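Local coordinates for protein TarM (Staphylococcus aureus subsp. aureus 21178, PDB 4X7R) that belongs to the GT-B glycosyltransferases, whose fold pairs two Rossmann-like domains, and is modelled with uridine-5'-diphosphate, at residues Val39-Lys44 against Tyr209-Leu214; Tyr176-Ile181 against Tyr192-Lys197; Ile414-Val419 against Phe466-Arg471. The protein carries 1 engineered substitution. One frame throughout, in Å; residues are numbered along the deposited sequence.

Contact 1: Val39-Lys44 against Tyr209-Leu214; sequences VTFDYK and YYLEKL
Val39 and Leu211 approach no closer than 8.8 Å between their CA atoms, and Phe41 and Tyr210 stand slightly farther apart, so the end of strand 36-40 and the last turns of helix 203-214 meet through side chains with the backbones well separated. Val39 sits at the middle of the contact and uses both of its methyls. With CG1 anti to the backbone N (chi1 -176°), the two branches spread toward different helix residues: CG1 lies 3.7 Å from Tyr210 CE2 and also touches Leu211 CD2, while CG2 meets Leu214 CD2 at 3.8 Å, these two side chains reaching for each other tip to tip. Tyr210 and Leu214 are one helical turn apart and Leu211 lies beside them, so a short beta-branched residue fits among three larger ones. Tyr210 and Val39 run past each other in opposite directions.

Phe41, the first residue beyond the strand, brings only the far end of its ring. Its CZ is 4.1 Å from Leu211 CD2, the methyl lying at the ring edge near its plane, and the two side chains cross at about a right angle. Phe41 CE1 stands 4.2 Å from Tyr210 CD2, at the edge of the tyrosine ring. Met7 of the adjacent strand 3-7 touches Val39, Phe41 and Leu211, continuing the apolar layer.

Every cross-segment contact here is between carbon atoms, which suits a buried helix-on-sheet interface, where fit and exclusion of water replace directional bonds. Phe41 also belongs to the pocket of the bound glycan and touches its 2-deoxy-3,6-di-O-sulfo-2-(sulfoamino)-alpha-D-glucopyranose unit; Phe41 thus serves both the apolar layer and that pocket.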
loop_
_atom_site.group_PDB
_atom_site.type_symbol
_atom_site.label_atom_id
_atom_site.label_comp_id
_atom_site.label_asym_id
_atom_site.label_seq_id
_atom_site.Cartn_x
_atom_site.Cartn_y
_atom_site.Cartn_z
ATOM N N VAL A 39 3.492 -3.712 -11.653
ATOM C CA VAL A 39 4.581 -2.782 -12.021
ATOM C C VAL A 39 4.689 -1.735 -10.905
ATOM O O VAL A 39 3.693 -1.079 -10.599
ATOM C CB VAL A 39 4.362 -2.104 -13.394
ATOM C CG1 VAL A 39 5.565 -1.226 -13.774
ATOM C CG2 VAL A 39 4.047 -3.139 -14.482
ATOM N N THR A 40 5.877 -1.610 -10.283
ATOM C CA THR A 40 6.169 -0.630 -9.232
ATOM C C THR A 40 7.222 0.370 -9.719
ATOM O O THR A 40 7.920 0.097 -10.699
ATOM C CB THR A 40 6.512 -1.289 -7.899
ATOM O OG1 THR A 40 7.734 -2.031 -8.031
ATOM C CG2 THR A 40 5.377 -2.161 -7.368
ATOM N N PHE A 41 7.318 1.542 -9.043
ATOM C CA PHE A 41 8.201 2.627 -9.455
ATOM C C PHE A 41 9.132 3.129 -8.360
ATOM O O PHE A 41 9.977 3.960 -8.637
ATOM C CB PHE A 41 7.366 3.790 -10.074
ATOM C CG PHE A 41 6.452 3.336 -11.199
ATOM C CD1 PHE A 41 6.947 3.146 -12.485
ATOM C CD2 PHE A 41 5.095 3.095 -10.964
ATOM C CE1 PHE A 41 6.109 2.701 -13.522
ATOM C CE2 PHE A 41 4.263 2.642 -11.992
ATOM C CZ PHE A 41 4.775 2.440 -13.267
ATOM N N ASP A 42 9.029 2.608 -7.139
ATOM C CA ASP A 42 9.907 3.069 -6.073
ATOM C C ASP A 42 11.258 2.341 -6.112
ATOM O O ASP A 42 11.426 1.311 -6.781
ATOM C CB ASP A 42 9.244 2.815 -4.698
ATOM C CG ASP A 42 9.107 1.337 -4.396
ATOM O OD1 ASP A 42 8.720 0.578 -5.310
ATOM O OD2 ASP A 42 9.367 0.941 -3.240
ATOM N N TYR A 43 12.171 2.831 -5.287
ATOM C CA TYR A 43 13.490 2.279 -5.126
ATOM C C TYR A 43 13.574 1.619 -3.761
ATOM O O TYR A 43 13.308 2.252 -2.739
ATOM C CB TYR A 43 14.574 3.394 -5.241
ATOM C CG TYR A 43 15.951 2.818 -4.999
ATOM C CD1 TYR A 43 16.591 2.062 -5.977
ATOM C CD2 TYR A 43 16.561 2.927 -3.750
ATOM C CE1 TYR A 43 17.837 1.486 -5.740
ATOM C CE2 TYR A 43 17.793 2.337 -3.492
ATOM C CZ TYR A 43 18.436 1.630 -4.494
ATOM O OH TYR A 43 19.628 1.013 -4.220
ATOM N N LYS A 44 13.968 0.362 -3.741
ATOM C CA LYS A 44 14.266 -0.367 -2.505
ATOM C C LYS A 44 15.581 -1.085 -2.774
ATOM O O LYS A 44 15.795 -1.557 -3.888
ATOM C CB LYS A 44 13.180 -1.405 -2.152
ATOM C CG LYS A 44 11.928 -0.804 -1.530
ATOM C CD LYS A 44 11.041 -1.903 -0.919
ATOM C CE LYS A 44 9.797 -1.318 -0.271
ATOM N NZ LYS A 44 8.772 -0.938 -1.278
ATOM N N TYR A 209 9.166 6.010 -20.265
ATOM C CA TYR A 209 10.055 5.271 -21.164
ATOM C C TYR A 209 10.032 3.794 -20.794
ATOM O O TYR A 209 9.869 2.946 -21.667
ATOM C CB TYR A 209 11.487 5.828 -21.081
ATOM C CG TYR A 209 12.531 4.954 -21.753
ATOM C CD1 TYR A 209 12.721 4.992 -23.134
ATOM C CD2 TYR A 209 13.385 4.144 -21.000
ATOM C CE1 TYR A 209 13.717 4.226 -23.749
ATOM C CE2 TYR A 209 14.356 3.349 -21.606
ATOM C CZ TYR A 209 14.526 3.400 -22.979
ATOM O OH TYR A 209 15.474 2.587 -23.559
ATOM N N TYR A 210 10.194 3.504 -19.498
ATOM C CA TYR A 210 10.225 2.153 -18.942
ATOM C C TYR A 210 8.998 1.322 -19.348
ATOM O O TYR A 210 9.157 0.204 -19.843
ATOM C CB TYR A 210 10.402 2.218 -17.408
ATOM C CG TYR A 210 10.122 0.902 -16.714
ATOM C CD1 TYR A 210 10.880 -0.233 -16.993
ATOM C CD2 TYR A 210 9.125 0.801 -15.747
ATOM C CE1 TYR A 210 10.637 -1.442 -16.354
ATOM C CE2 TYR A 210 8.881 -0.407 -15.091
ATOM C CZ TYR A 210 9.647 -1.521 -15.396
ATOM O OH TYR A 210 9.463 -2.701 -14.740
ATOM N N LEU A 211 7.780 1.900 -19.190
ATOM C CA LEU A 211 6.518 1.256 -19.576
ATOM C C LEU A 211 6.450 0.985 -21.073
ATOM O O LEU A 211 5.862 -0.003 -21.471
ATOM C CB LEU A 211 5.310 2.101 -19.153
ATOM C CG LEU A 211 5.067 2.214 -17.648
ATOM C CD1 LEU A 211 3.964 3.229 -17.366
ATOM C CD2 LEU A 211 4.730 0.834 -17.034
ATOM N N GLU A 212 7.026 1.874 -21.898
ATOM C CA GLU A 212 7.041 1.706 -23.358
ATOM C C GLU A 212 8.003 0.576 -23.741
ATOM O O GLU A 212 7.749 -0.128 -24.710
ATOM C CB GLU A 212 7.427 3.018 -24.052
ATOM C CG GLU A 212 6.354 4.085 -23.937
ATOM C CD GLU A 212 6.794 5.504 -24.231
ATOM O OE1 GLU A 212 8.018 5.764 -24.306
ATOM O OE2 GLU A 212 5.904 6.372 -24.345
ATOM N N LYS A 213 9.073 0.381 -22.946
ATOM C CA LYS A 213 10.071 -0.693 -23.102
ATOM C C LYS A 213 9.500 -2.039 -22.573
ATOM O O LYS A 213 9.596 -3.071 -23.237
ATOM C CB LYS A 213 11.374 -0.309 -22.346
ATOM C CG LYS A 213 12.639 -0.352 -23.184
ATOM C CD LYS A 213 12.608 0.534 -24.429
ATOM C CE LYS A 213 13.688 0.119 -25.414
ATOM N NZ LYS A 213 13.413 -1.194 -26.084
ATOM N N LEU A 214 8.853 -2.004 -21.407
ATOM C CA LEU A 214 8.256 -3.187 -20.796
ATOM C C LEU A 214 7.043 -3.736 -21.532
ATOM O O LEU A 214 6.934 -4.940 -21.681
ATOM C CB LEU A 214 7.868 -2.868 -19.341
ATOM C CG LEU A 214 7.366 -4.038 -18.484
ATOM C CD1 LEU A 214 8.538 -4.979 -18.115
ATOM C CD2 LEU A 214 6.645 -3.525 -17.250
#

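Contact 2: Tyr176-Ile181 against Tyr192-Lys197; sequences YISRNI and YVLVNK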
loop_
_atom_site.group_PDB
_atom_site.type_symbol
_atom_site.label_atom_id
_atom_site.label_comp_id
_atom_site.label_asym_id
_atom_site.label_seq_id
_atom_site.Cartn_x
_atom_site.Cartn_y
_atom_site.Cartn_z
ATOM N N TYR A 176 24.484 2.633 -12.217
ATOM C CA TYR A 176 23.629 2.369 -13.379
ATOM C C TYR A 176 22.656 3.493 -13.685
ATOM O O TYR A 176 22.180 3.602 -14.818
ATOM C CB TYR A 176 22.942 0.965 -13.307
ATOM C CG TYR A 176 21.976 0.785 -12.151
ATOM C CD1 TYR A 176 22.433 0.436 -10.883
ATOM C CD2 TYR A 176 20.612 1.020 -12.310
ATOM C CE1 TYR A 176 21.553 0.268 -9.817
ATOM C CE2 TYR A 176 19.722 0.871 -11.242
ATOM C CZ TYR A 176 20.204 0.517 -9.992
ATOM O OH TYR A 176 19.354 0.343 -8.928
ATOM N N ILE A 177 22.372 4.331 -12.669
ATOM C CA ILE A 177 21.505 5.509 -12.722
ATOM C C ILE A 177 22.122 6.574 -11.806
ATOM O O ILE A 177 22.541 6.248 -10.690
ATOM C CB ILE A 177 20.016 5.206 -12.296
ATOM C CG1 ILE A 177 19.284 4.370 -13.336
ATOM C CG2 ILE A 177 19.222 6.511 -12.034
ATOM C CD1 ILE A 177 17.900 3.962 -12.949
ATOM N N SER A 178 22.161 7.846 -12.281
ATOM C CA SER A 178 22.590 9.032 -11.535
ATOM C C SER A 178 21.499 10.064 -11.785
ATOM O O SER A 178 20.928 10.077 -12.875
ATOM C CB SER A 178 23.944 9.563 -12.012
ATOM O OG SER A 178 23.866 9.993 -13.356
ATOM N N ARG A 179 21.144 10.853 -10.777
ATOM C CA ARG A 179 20.045 11.811 -10.943
ATOM C C ARG A 179 20.126 12.986 -10.009
ATOM O O ARG A 179 20.602 12.854 -8.866
ATOM C CB ARG A 179 18.670 11.122 -10.797
ATOM C CG ARG A 179 18.335 10.679 -9.381
ATOM C CD ARG A 179 17.295 9.584 -9.417
ATOM N NE ARG A 179 16.759 9.350 -8.079
ATOM C CZ ARG A 179 15.579 8.809 -7.840
ATOM N NH1 ARG A 179 14.805 8.428 -8.844
ATOM N NH2 ARG A 179 15.164 8.638 -6.597
ATOM N N ASN A 180 19.627 14.136 -10.493
ATOM C CA ASN A 180 19.608 15.362 -9.705
ATOM C C ASN A 180 18.387 15.357 -8.849
ATOM O O ASN A 180 17.353 14.851 -9.281
ATOM C CB ASN A 180 19.614 16.606 -10.595
ATOM C CG ASN A 180 20.906 16.777 -11.330
ATOM O OD1 ASN A 180 21.019 16.429 -12.485
ATOM N ND2 ASN A 180 21.928 17.249 -10.659
ATOM N N ILE A 181 18.503 15.891 -7.636
ATOM C CA ILE A 181 17.379 15.978 -6.697
ATOM C C ILE A 181 17.222 17.438 -6.312
ATOM O O ILE A 181 18.186 18.049 -5.879
ATOM C CB ILE A 181 17.537 15.052 -5.431
ATOM C CG1 ILE A 181 17.743 13.561 -5.789
ATOM C CG2 ILE A 181 16.393 15.263 -4.400
ATOM C CD1 ILE A 181 16.571 12.881 -6.409
ATOM N N TYR A 192 20.043 10.204 -15.466
ATOM C CA TYR A 192 20.896 9.579 -16.479
ATOM C C TYR A 192 20.976 8.096 -16.218
ATOM O O TYR A 192 21.397 7.663 -15.144
ATOM C CB TYR A 192 22.309 10.200 -16.496
ATOM C CG TYR A 192 23.233 9.669 -17.577
ATOM C CD1 TYR A 192 22.797 9.539 -18.896
ATOM C CD2 TYR A 192 24.563 9.366 -17.296
ATOM C CE1 TYR A 192 23.639 9.051 -19.892
ATOM C CE2 TYR A 192 25.433 8.928 -18.298
ATOM C CZ TYR A 192 24.956 8.738 -19.588
ATOM O OH TYR A 192 25.808 8.337 -20.593
ATOM N N VAL A 193 20.596 7.328 -17.214
ATOM C CA VAL A 193 20.674 5.885 -17.158
ATOM C C VAL A 193 21.975 5.548 -17.881
ATOM O O VAL A 193 22.048 5.582 -19.115
ATOM C CB VAL A 193 19.411 5.187 -17.743
ATOM C CG1 VAL A 193 19.528 3.668 -17.654
ATOM C CG2 VAL A 193 18.147 5.661 -17.034
ATOM N N LEU A 194 23.021 5.312 -17.082
ATOM C CA LEU A 194 24.388 5.011 -17.538
ATOM C C LEU A 194 24.430 3.822 -18.448
ATOM O O LEU A 194 25.135 3.884 -19.440
ATOM C CB LEU A 194 25.330 4.796 -16.347
ATOM C CG LEU A 194 25.758 6.041 -15.577
ATOM C CD1 LEU A 194 24.685 6.519 -14.588
ATOM C CD2 LEU A 194 26.996 5.755 -14.805
ATOM N N VAL A 195 23.621 2.767 -18.151
ATOM C CA VAL A 195 23.568 1.508 -18.917
ATOM C C VAL A 195 23.168 1.602 -20.381
ATOM O O VAL A 195 23.710 0.843 -21.177
ATOM C CB VAL A 195 22.932 0.307 -18.175
ATOM C CG1 VAL A 195 23.698 0.022 -16.905
ATOM C CG2 VAL A 195 21.446 0.520 -17.870
ATOM N N ASN A 196 22.267 2.524 -20.754
ATOM C CA ASN A 196 21.883 2.696 -22.164
ATOM C C ASN A 196 22.238 4.091 -22.703
ATOM O O ASN A 196 21.830 4.432 -23.815
ATOM C CB ASN A 196 20.394 2.361 -22.385
ATOM C CG ASN A 196 19.396 3.198 -21.623
ATOM O OD1 ASN A 196 19.742 4.118 -20.881
ATOM N ND2 ASN A 196 18.114 2.893 -21.796
ATOM N N LYS A 197 22.975 4.907 -21.909
ATOM C CA LYS A 197 23.366 6.272 -22.267
ATOM C C LYS A 197 22.157 7.173 -22.579
ATOM O O LYS A 197 22.239 8.052 -23.445
ATOM C CB LYS A 197 24.407 6.326 -23.423
ATOM C CG LYS A 197 25.694 5.494 -23.276
ATOM C CD LYS A 197 26.883 6.086 -24.129
ATOM C CE LYS A 197 26.673 6.137 -25.651
ATOM N NZ LYS A 197 27.924 6.493 -26.410
#
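Ser178 and Tyr192 form an antiparallel hydrogen-bonded pair, joined by two backbone bonds. Tyr192 N gives an almost straight bond to Ser178 O, 2.7 Å long with an N-H...O angle of 176°, and Ser178 N returns one of 3.0 Å to Tyr192 O. Tyr192 O is also approached by Ile177 CA at 3.2 Å, a CA-H...O contact. Toward Leu194 the pairing fades: its N reaches Tyr176 O only in a weak, bent bond.

On the face bearing Ser178 and Tyr192, the serine is a short side chain between larger ones. Its OG, held between the backbone N and carbonyl carbon (chi1 63°), packs 3.5 Å from Tyr192 CB, lies at the edge of the tyrosine ring and also touches Leu194 CD1. The other face carries Ile177 and Val193, side by side and pointing the same way; Ile177 CG1 lies 4.1 Å from Val193 CG2. Farther out, Tyr176 CB meets Val195 CG1.

The pair belongs to the hairpin of strands 175-182 and 187-193, near one end of a long antiparallel sheet. Strand 163-169 flanks 175-182 on its other edge, Val193 packs on Phe73 of helix 69-78 and Leu206 of helix 203-214, and Val195 touches Ser77.

Contact 3: Ile414-Val419 against Phe466-Arg471; sequences ISKRPV and FGSKAR
Arg471 sends CG anti to its own backbone N (chi1 151°) and then bends at chi3 (-83°), which turns the edge of its guanidinium toward Ile414 O. NE donates to Ile414 O at 2.8 Å, in the carbonyl plane and near the guanidinium plane, while NH2 adds a weak second bond to the same oxygen and also binds His309 O. The long, branched donor of arginine can thus join two backbone carbonyls.

Lys416 runs extended beyond CG, crossing Arg471 so that its CE lies 3.8 Å from Arg471 CD; the aliphatic parts of these two like-charged residues pack while their charged atoms stay apart. Alongside, the two backbones come very close: Lys416 O is 3.2 Å from Gly467 CA, and Lys416 CA is 3.3 Å from Gly467 O, two reciprocal CA-H...O contacts. Gly467, with no side chain, lets Lys416 O come this close to its CA. Pro418, at about a right angle to Phe466, sets CB 3.7 Å from Phe466 CB.

Lys416, with positive phi, is the C-prime residue of a Schellman motif that ends helix 407-414, turning the chain toward strand 419-422 against helix 460-477 within the C-terminal Rossmann-like domain of this GT-B protein.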
loop_
_atom_site.group_PDB
_atom_site.type_symbol
_atom_site.label_atom_id
_atom_site.label_comp_id
_atom_site.label_asym_id
_atom_site.label_seq_id
_atom_site.Cartn_x
_atom_site.Cartn_y
_atom_site.Cartn_z
ATOM N N ILE A 414 -17.472 -12.903 5.192
ATOM C CA ILE A 414 -17.080 -14.218 4.639
ATOM C C ILE A 414 -16.794 -15.211 5.801
ATOM O O ILE A 414 -17.225 -16.360 5.740
ATOM C CB ILE A 414 -15.911 -14.109 3.627
ATOM C CG1 ILE A 414 -16.331 -13.274 2.411
ATOM C CG2 ILE A 414 -15.393 -15.494 3.180
ATOM C CD1 ILE A 414 -15.203 -12.650 1.710
ATOM N N SER A 415 -16.161 -14.732 6.894
ATOM C CA SER A 415 -15.888 -15.565 8.069
ATOM C C SER A 415 -17.076 -15.635 9.032
ATOM O O SER A 415 -16.892 -15.996 10.192
ATOM C CB SER A 415 -14.620 -15.100 8.774
ATOM O OG SER A 415 -13.492 -15.501 8.018
ATOM N N LYS A 416 -18.303 -15.303 8.550
ATOM C CA LYS A 416 -19.559 -15.312 9.332
ATOM C C LYS A 416 -19.505 -14.405 10.583
ATOM O O LYS A 416 -20.129 -14.708 11.606
ATOM C CB LYS A 416 -19.997 -16.746 9.697
ATOM C CG LYS A 416 -20.319 -17.655 8.523
ATOM C CD LYS A 416 -20.751 -19.018 9.040
ATOM C CE LYS A 416 -21.158 -19.955 7.933
ATOM N NZ LYS A 416 -21.388 -21.344 8.430
ATOM N N ARG A 417 -18.741 -13.298 10.494
ATOM C CA ARG A 417 -18.585 -12.309 11.566
ATOM C C ARG A 417 -19.389 -11.077 11.144
ATOM O O ARG A 417 -19.026 -10.411 10.176
ATOM C CB ARG A 417 -17.085 -11.968 11.837
ATOM C CG ARG A 417 -16.182 -13.184 12.164
ATOM C CD ARG A 417 -16.864 -14.188 13.077
ATOM N NE ARG A 417 -16.002 -15.268 13.557
ATOM C CZ ARG A 417 -16.329 -16.560 13.529
ATOM N NH1 ARG A 417 -17.462 -16.954 12.963
ATOM N NH2 ARG A 417 -15.514 -17.467 14.046
ATOM N N PRO A 418 -20.557 -10.830 11.759
ATOM C CA PRO A 418 -21.379 -9.686 11.311
ATOM C C PRO A 418 -20.722 -8.342 11.572
ATOM O O PRO A 418 -19.923 -8.203 12.499
ATOM C CB PRO A 418 -22.701 -9.861 12.070
ATOM C CG PRO A 418 -22.358 -10.682 13.275
ATOM C CD PRO A 418 -21.181 -11.546 12.900
ATOM N N VAL A 419 -21.033 -7.371 10.711
ATOM C CA VAL A 419 -20.485 -6.018 10.789
ATOM C C VAL A 419 -21.515 -5.022 11.328
ATOM O O VAL A 419 -22.690 -5.066 10.950
ATOM C CB VAL A 419 -19.929 -5.562 9.411
ATOM C CG1 VAL A 419 -19.313 -4.170 9.492
ATOM C CG2 VAL A 419 -18.912 -6.557 8.872
ATOM N N PHE A 466 -26.881 -13.709 11.914
ATOM C CA PHE A 466 -26.428 -12.549 11.141
ATOM C C PHE A 466 -25.214 -12.930 10.317
ATOM O O PHE A 466 -25.218 -12.708 9.106
ATOM C CB PHE A 466 -26.138 -11.346 12.061
ATOM C CG PHE A 466 -27.302 -10.425 12.374
ATOM C CD1 PHE A 466 -28.617 -10.874 12.281
ATOM C CD2 PHE A 466 -27.079 -9.126 12.811
ATOM C CE1 PHE A 466 -29.687 -10.023 12.580
ATOM C CE2 PHE A 466 -28.148 -8.286 13.131
ATOM C CZ PHE A 466 -29.445 -8.744 13.023
ATOM N N GLY A 467 -24.243 -13.582 10.963
ATOM C CA GLY A 467 -23.010 -14.044 10.334
ATOM C C GLY A 467 -23.238 -15.014 9.194
ATOM O O GLY A 467 -22.640 -14.872 8.124
ATOM N N SER A 468 -24.140 -15.990 9.414
ATOM C CA SER A 468 -24.517 -17.011 8.427
ATOM C C SER A 468 -25.127 -16.351 7.170
ATOM O O SER A 468 -24.713 -16.667 6.059
ATOM C CB SER A 468 -25.483 -18.027 9.050
ATOM O OG SER A 468 -24.819 -19.171 9.575
ATOM N N LYS A 469 -26.073 -15.403 7.358
ATOM C CA LYS A 469 -26.709 -14.648 6.275
ATOM C C LYS A 469 -25.669 -13.748 5.566
ATOM O O LYS A 469 -25.748 -13.570 4.350
ATOM C CB LYS A 469 -27.865 -13.795 6.825
ATOM C CG LYS A 469 -29.138 -14.573 7.155
ATOM C CD LYS A 469 -30.084 -14.610 5.954
ATOM C CE LYS A 469 -30.956 -15.844 5.933
ATOM N NZ LYS A 469 -31.529 -16.096 4.581
ATOM N N ALA A 470 -24.683 -13.207 6.333
ATOM C CA ALA A 470 -23.609 -12.342 5.821
ATOM C C ALA A 470 -22.755 -13.028 4.763
ATOM O O ALA A 470 -22.574 -12.456 3.686
ATOM C CB ALA A 470 -22.746 -11.813 6.959
ATOM N N ARG A 471 -22.278 -14.265 5.044
ATOM C CA ARG A 471 -21.444 -15.065 4.111
ATOM C C ARG A 471 -22.257 -15.398 2.854
ATOM O O ARG A 471 -21.770 -15.217 1.739
ATOM C CB ARG A 471 -20.880 -16.327 4.804
ATOM C CG ARG A 471 -20.641 -17.521 3.878
ATOM C CD ARG A 471 -20.016 -18.720 4.568
ATOM N NE ARG A 471 -18.577 -18.529 4.623
ATOM C CZ ARG A 471 -17.705 -19.100 3.804
ATOM N NH1 ARG A 471 -18.105 -20.008 2.921
ATOM N NH2 ARG A 471 -16.419 -18.798 3.888
#

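Contacts 1 and 2 are neighbours, their centres about 14 Å apart; helix 203-214 supplies one side of contact 1 and packs on contact 2, and helix 69-78 touches both. They touch where the ring of Tyr43 meets the hydroxyl of Tyr176 and where Tyr209 meets Asn196. Contact 3 lies on the opposite side of the chain's centre, its centre about 41 Å from that of contact 1 and about 53 Å from that of contact 2. Contacts 1 and 3 are buried, contact 2 only partly. Their chemistry follows: helix on parallel sheet is purely apolar in contact 1, hairpin strands share backbone bonds in contact 2, and a helix terminus lying against another helix combines an arginine-carbonyl bond with close backbone approach in contact 3.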